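Local structure of guanine nucleotide exchange factor p115rhogef (Homo sapiens, 1IAP) at residues 35-45 / 177-187. The protein probably links heterotrimeric G proteins to Rho, being a guanine nucleotide exchange factor with an N-terminal RGS-like domain that is likely to bind G-protein alpha subunits. Numbering follows the deposited sequence.
Sequences LCCLHADMLGS and VVNAIGLYMRH
Leu35 and His39 lie against Ala180 and Tyr184 where parts of two helices, 35-43 and 177-187, run side by side in roughly the same direction. Their axes cross at 35° and come within 10.0 Å. At one end of the contact the two methyls of Leu35 divide: CD1 rests on Ala180 CB, and CD2 meets Ile181 CG1 at 3.7 Å. One turn on, His39 NE2 donates to Ala180 O at 2.9 Å. The bond is nearly straight (167°) and lies in the imidazole plane. The same oxygen accepts the helical bond from Tyr184 N, which arrives from the other face of the carbonyl. Phe62 packs edge-to-face with the His39 ring.

Tyr184 is a knob set among Leu38, His39, Asp41 and Met42. Its CG is anti to the backbone N (chi1 -172°), which carries the ring across to helix 35-43. Leu38 CB sits over one ring face, 3.8 Å from the centroid, a CH-pi contact. The contact as a whole packs helix 32-43 against helix 171-187 in the all-helical RGS-like domain, near the centre of the chain. The phenol OH hydrogen-bonds to Lys12 O, and a water bridges it to Asp41 OD1. Asp41 OD2 forms a salt bridge with Lys12.

Met42 bends at its last torsion, and CE reaches Leu183 CD2 at 3.6 Å. Its CG lies over a face of the His187 ring, while SD meets that ring obliquely. His187 NE2 donates to Ser45 OG at 3.0 Å, with the oxygen tilted from the ring plane. Ser45 is poorly ordered, so this bond is less certain than that of His39. With an alanine in place of His187, Ser45 OG is likely to lack its partner across the contact, and a gap would probably open beside Met42 CG. Ser45 OG in turn donates to Met42 O.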
ATOM      1  N   LEU A  35       2.532  -1.371   2.404  1.00 19.09           N
ATOM      2  CA  LEU A  35       1.218  -0.902   2.833  1.00 22.70           C
ATOM      3  C   LEU A  35       1.325   0.423   3.581  1.00 22.24           C
ATOM      4  O   LEU A  35       0.470   1.295   3.442  1.00 22.45           O
ATOM      5  CB  LEU A  35       0.536  -1.952   3.709  1.00 19.16           C
ATOM      6  CG  LEU A  35       0.172  -3.263   3.004  1.00 21.99           C
ATOM      7  CD1 LEU A  35      -0.335  -4.267   4.018  1.00 20.51           C
ATOM      8  CD2 LEU A  35      -0.859  -3.006   1.909  1.00 18.09           C
ATOM      9  N   CYS A  36       2.393   0.562   4.356  1.00 23.05           N
ATOM     10  CA  CYS A  36       2.652   1.770   5.127  1.00 21.42           C
ATOM     11  C   CYS A  36       2.858   2.965   4.192  1.00 21.63           C
ATOM     12  O   CYS A  36       2.263   4.028   4.382  1.00 21.26           O
ATOM     13  CB  CYS A  36       3.881   1.555   6.016  1.00 22.85           C
ATOM     14  SG  CYS A  36       4.412   3.006   6.935  1.00 23.23           S
ATOM     15  N   CYS A  37       3.670   2.770   3.156  1.00 19.05           N
ATOM     16  CA  CYS A  37       3.947   3.820   2.184  1.00 23.59           C
ATOM     17  C   CYS A  37       2.681   4.261   1.451  1.00 27.04           C
ATOM     18  O   CYS A  37       2.487   5.449   1.199  1.00 25.40           O
ATOM     19  CB  CYS A  37       4.990   3.351   1.166  1.00 24.06           C
ATOM     20  SG  CYS A  37       6.682   3.258   1.803  1.00 26.99           S
ATOM     21  N   LEU A  38       1.823   3.301   1.112  1.00 20.74           N
ATOM     22  CA  LEU A  38       0.580   3.612   0.407  1.00 18.43           C
ATOM     23  C   LEU A  38      -0.361   4.424   1.301  1.00 21.09           C
ATOM     24  O   LEU A  38      -0.952   5.407   0.856  1.00 23.03           O
ATOM     25  CB  LEU A  38      -0.108   2.324  -0.066  1.00 20.45           C
ATOM     26  CG  LEU A  38       0.669   1.418  -1.029  1.00 26.19           C
ATOM     27  CD1 LEU A  38      -0.154   0.163  -1.370  1.00 23.05           C
ATOM     28  CD2 LEU A  38       1.021   2.181  -2.297  1.00 21.49           C
ATOM     29  N   HIS A  39      -0.479   4.030   2.568  1.00 20.82           N
ATOM     30  CA  HIS A  39      -1.355   4.743   3.494  1.00 26.30           C
ATOM     31  C   HIS A  39      -0.827   6.135   3.822  1.00 25.98           C
ATOM     32  O   HIS A  39      -1.604   7.057   4.083  1.00 25.29           O
ATOM     33  CB  HIS A  39      -1.561   3.937   4.773  1.00 21.69           C
ATOM     34  CG  HIS A  39      -2.495   2.778   4.610  1.00 20.34           C
ATOM     35  ND1 HIS A  39      -3.223   2.260   5.656  1.00 26.83           N
ATOM     36  CD2 HIS A  39      -2.820   2.040   3.521  1.00 20.56           C
ATOM     37  CE1 HIS A  39      -3.956   1.249   5.222  1.00 26.13           C
ATOM     38  NE2 HIS A  39      -3.729   1.096   3.929  1.00 17.75           N
ATOM     39  N   ALA A  40       0.493   6.283   3.791  1.00 19.86           N
ATOM     40  CA  ALA A  40       1.139   7.564   4.072  1.00 22.87           C
ATOM     41  C   ALA A  40       0.840   8.544   2.946  1.00 26.59           C
ATOM     42  O   ALA A  40       0.646   9.736   3.181  1.00 28.38           O
ATOM     43  CB  ALA A  40       2.636   7.373   4.215  1.00 25.54           C
ATOM     44  N   ASP A  41       0.795   8.027   1.721  1.00 24.81           N
ATOM     45  CA  ASP A  41       0.506   8.844   0.555  1.00 25.35           C
ATOM     46  C   ASP A  41      -0.955   9.281   0.609  1.00 27.49           C
ATOM     47  O   ASP A  41      -1.294  10.420   0.293  1.00 31.08           O
ATOM     48  CB  ASP A  41       0.763   8.044  -0.721  1.00 32.53           C
ATOM     49  CG  ASP A  41       0.684   8.901  -1.966  1.00 36.05           C
ATOM     50  OD1 ASP A  41      -0.412   9.002  -2.552  1.00 31.25           O
ATOM     51  OD2 ASP A  41       1.721   9.483  -2.345  1.00 37.87           O
ATOM     52  N   MET A  42      -1.809   8.345   1.007  1.00 29.04           N
ATOM     53  CA  MET A  42      -3.242   8.562   1.138  1.00 35.92           C
ATOM     54  C   MET A  42      -3.511   9.655   2.175  1.00 40.68           C
ATOM     55  O   MET A  42      -4.417  10.474   2.007  1.00 40.83           O
ATOM     56  CB  MET A  42      -3.905   7.240   1.544  1.00 34.16           C
ATOM     57  CG  MET A  42      -5.380   7.304   1.875  1.00 37.32           C
ATOM     58  SD  MET A  42      -6.047   5.627   2.019  1.00 40.00           S
ATOM     59  CE  MET A  42      -5.315   5.119   3.551  1.00 42.25           C
ATOM     60  N   LEU A  43      -2.693   9.669   3.226  1.00 39.28           N
ATOM     61  CA  LEU A  43      -2.799  10.655   4.301  1.00 44.41           C
ATOM     62  C   LEU A  43      -2.496  12.057   3.788  1.00 44.39           C
ATOM     63  O   LEU A  43      -3.117  13.034   4.215  1.00 37.41           O
ATOM     64  CB  LEU A  43      -1.822  10.314   5.430  1.00 39.89           C
ATOM     65  CG  LEU A  43      -2.374   9.644   6.688  1.00 50.94           C
ATOM     66  CD1 LEU A  43      -3.186   8.409   6.334  1.00 60.05           C
ATOM     67  CD2 LEU A  43      -1.220   9.287   7.606  1.00 55.12           C
ATOM     68  N   GLY A  44      -1.546  12.137   2.858  1.00 46.99           N
ATOM     69  CA  GLY A  44      -1.148  13.411   2.285  1.00 52.23           C
ATOM     70  C   GLY A  44      -2.185  14.100   1.416  1.00 55.07           C
ATOM     71  O   GLY A  44      -2.009  15.264   1.062  1.00 60.78           O
ATOM     72  N   SER A  45      -3.257  13.399   1.063  1.00 56.26           N
ATOM     73  CA  SER A  45      -4.306  13.985   0.231  1.00 61.82           C
ATOM     74  C   SER A  45      -5.561  14.339   1.033  1.00 62.49           C
ATOM     75  O   SER A  45      -6.596  14.682   0.458  1.00 64.77           O
ATOM     76  CB  SER A  45      -4.666  13.038  -0.920  1.00 63.56           C
ATOM     77  OG  SER A  45      -5.213  11.822  -0.443  1.00 65.90           O
ATOM     78  N   VAL A 177      -3.936  -7.239   6.425  1.00 15.48           N
ATOM     79  CA  VAL A 177      -3.464  -6.994   5.061  1.00 19.80           C
ATOM     80  C   VAL A 177      -4.641  -6.704   4.133  1.00 12.23           C
ATOM     81  O   VAL A 177      -4.610  -5.748   3.366  1.00 17.77           O
ATOM     82  CB  VAL A 177      -2.660  -8.200   4.526  1.00 18.30           C
ATOM     83  CG1 VAL A 177      -2.396  -8.062   3.036  1.00 16.35           C
ATOM     84  CG2 VAL A 177      -1.347  -8.315   5.282  1.00 17.96           C
ATOM     85  N   VAL A 178      -5.683  -7.524   4.211  1.00 19.12           N
ATOM     86  CA  VAL A 178      -6.858  -7.314   3.370  1.00 21.93           C
ATOM     87  C   VAL A 178      -7.506  -5.954   3.660  1.00 17.20           C
ATOM     88  O   VAL A 178      -7.834  -5.211   2.732  1.00 17.82           O
ATOM     89  CB  VAL A 178      -7.874  -8.465   3.528  1.00 24.27           C
ATOM     90  CG1 VAL A 178      -9.210  -8.097   2.882  1.00 21.00           C
ATOM     91  CG2 VAL A 178      -7.317  -9.720   2.882  1.00 25.01           C
ATOM     92  N   ASN A 179      -7.646  -5.617   4.941  1.00 21.45           N
ATOM     93  CA  ASN A 179      -8.225  -4.330   5.342  1.00 19.69           C
ATOM     94  C   ASN A 179      -7.377  -3.183   4.804  1.00 16.18           C
ATOM     95  O   ASN A 179      -7.892  -2.206   4.254  1.00 20.02           O
ATOM     96  CB  ASN A 179      -8.285  -4.217   6.871  1.00 27.59           C
ATOM     97  CG  ASN A 179      -9.305  -5.147   7.486  1.00 21.38           C
ATOM     98  OD1 ASN A 179     -10.181  -5.657   6.798  1.00 24.60           O
ATOM     99  ND2 ASN A 179      -9.199  -5.368   8.791  1.00 29.61           N
ATOM    100  N   ALA A 180      -6.067  -3.308   4.976  1.00 20.03           N
ATOM    101  CA  ALA A 180      -5.129  -2.289   4.528  1.00 12.60           C
ATOM    102  C   ALA A 180      -5.207  -2.063   3.024  1.00 22.57           C
ATOM    103  O   ALA A 180      -5.236  -0.916   2.562  1.00 19.55           O
ATOM    104  CB  ALA A 180      -3.708  -2.668   4.935  1.00 19.05           C
ATOM    105  N   ILE A 181      -5.228  -3.151   2.257  1.00 12.35           N
ATOM    106  CA  ILE A 181      -5.318  -3.030   0.802  1.00 14.67           C
ATOM    107  C   ILE A 181      -6.689  -2.452   0.447  1.00 19.24           C
ATOM    108  O   ILE A 181      -6.789  -1.544  -0.375  1.00 18.86           O
ATOM    109  CB  ILE A 181      -5.095  -4.399   0.104  1.00 16.90           C
ATOM    110  CG1 ILE A 181      -3.636  -4.831   0.286  1.00 22.39           C
ATOM    111  CG2 ILE A 181      -5.420  -4.306  -1.379  1.00 17.50           C
ATOM    112  CD1 ILE A 181      -3.361  -6.281  -0.070  1.00 21.61           C
ATOM    113  N   GLY A 182      -7.724  -2.929   1.129  1.00 16.16           N
ATOM    114  CA  GLY A 182      -9.068  -2.439   0.877  1.00 21.33           C
ATOM    115  C   GLY A 182      -9.172  -0.937   1.064  1.00 25.01           C
ATOM    116  O   GLY A 182      -9.736  -0.230   0.223  1.00 25.37           O
ATOM    117  N   LEU A 183      -8.568  -0.442   2.141  1.00 23.47           N
ATOM    118  CA  LEU A 183      -8.593   0.980   2.453  1.00 22.32           C
ATOM    119  C   LEU A 183      -7.973   1.825   1.348  1.00 24.75           C
ATOM    120  O   LEU A 183      -8.567   2.807   0.898  1.00 20.23           O
ATOM    121  CB  LEU A 183      -7.878   1.246   3.785  1.00 25.42           C
ATOM    122  CG  LEU A 183      -7.966   2.668   4.351  1.00 26.16           C
ATOM    123  CD1 LEU A 183      -9.417   2.999   4.673  1.00 29.56           C
ATOM    124  CD2 LEU A 183      -7.113   2.773   5.604  1.00 29.41           C
ATOM    125  N   TYR A 184      -6.799   1.421   0.880  1.00 18.14           N
ATOM    126  CA  TYR A 184      -6.116   2.170  -0.161  1.00 17.45           C
ATOM    127  C   TYR A 184      -6.797   2.064  -1.528  1.00 17.72           C
ATOM    128  O   TYR A 184      -6.823   3.034  -2.287  1.00 21.20           O
ATOM    129  CB  TYR A 184      -4.646   1.745  -0.265  1.00 16.98           C
ATOM    130  CG  TYR A 184      -3.858   2.635  -1.194  1.00 19.43           C
ATOM    131  CD1 TYR A 184      -3.408   3.886  -0.773  1.00 17.94           C
ATOM    132  CD2 TYR A 184      -3.605   2.255  -2.507  1.00 21.96           C
ATOM    133  CE1 TYR A 184      -2.732   4.742  -1.642  1.00 22.77           C
ATOM    134  CE2 TYR A 184      -2.927   3.104  -3.384  1.00 20.56           C
ATOM    135  CZ  TYR A 184      -2.496   4.340  -2.942  1.00 23.67           C
ATOM    136  OH  TYR A 184      -1.823   5.174  -3.800  1.00 24.42           O
ATOM    137  N   MET A 185      -7.320   0.885  -1.852  1.00 17.24           N
ATOM    138  CA  MET A 185      -7.998   0.688  -3.134  1.00 15.74           C
ATOM    139  C   MET A 185      -9.234   1.584  -3.220  1.00 20.52           C
ATOM    140  O   MET A 185      -9.535   2.147  -4.267  1.00 15.82           O
ATOM    141  CB  MET A 185      -8.385  -0.784  -3.322  1.00 22.18           C
ATOM    142  CG  MET A 185      -7.230  -1.680  -3.779  1.00 13.78           C
ATOM    143  SD  MET A 185      -6.612  -1.208  -5.444  1.00 24.38           S
ATOM    144  CE  MET A 185      -4.818  -1.345  -5.189  1.00 17.62           C
ATOM    145  N   ARG A 186      -9.928   1.730  -2.098  1.00 19.86           N
ATOM    146  CA  ARG A 186     -11.120   2.572  -2.017  1.00 24.72           C
ATOM    147  C   ARG A 186     -10.714   4.016  -2.336  1.00 30.68           C
ATOM    148  O   ARG A 186     -11.466   4.762  -2.961  1.00 28.63           O
ATOM    149  CB  ARG A 186     -11.691   2.474  -0.608  1.00 27.71           C
ATOM    150  CG  ARG A 186     -13.116   2.935  -0.438  1.00 43.16           C
ATOM    151  CD  ARG A 186     -13.613   2.497   0.930  1.00 50.47           C
ATOM    152  NE  ARG A 186     -13.474   1.050   1.096  1.00 50.33           N
ATOM    153  CZ  ARG A 186     -12.942   0.452   2.159  1.00 51.21           C
ATOM    154  NH1 ARG A 186     -12.487   1.167   3.182  1.00 52.23           N
ATOM    155  NH2 ARG A 186     -12.851  -0.871   2.190  1.00 51.71           N
ATOM    156  N   HIS A 187      -9.488   4.370  -1.950  1.00 28.98           N
ATOM    157  CA  HIS A 187      -8.928   5.697  -2.193  1.00 31.97           C
ATOM    158  C   HIS A 187      -8.692   5.913  -3.692  1.00 32.41           C
ATOM    159  O   HIS A 187      -8.702   7.044  -4.176  1.00 28.31           O
ATOM    160  CB  HIS A 187      -7.612   5.844  -1.422  1.00 29.29           C
ATOM    161  CG  HIS A 187      -6.932   7.162  -1.620  1.00 29.10           C
ATOM    162  ND1 HIS A 187      -5.845   7.320  -2.451  1.00 32.36           N
ATOM    163  CD2 HIS A 187      -7.177   8.381  -1.083  1.00 31.30           C
ATOM    164  CE1 HIS A 187      -5.447   8.579  -2.417  1.00 36.00           C
ATOM    165  NE2 HIS A 187      -6.239   9.243  -1.594  1.00 34.00           N
TER
HETATM  166  O   HOH W   1      -2.647   8.003  -3.911  1.00 54.07           O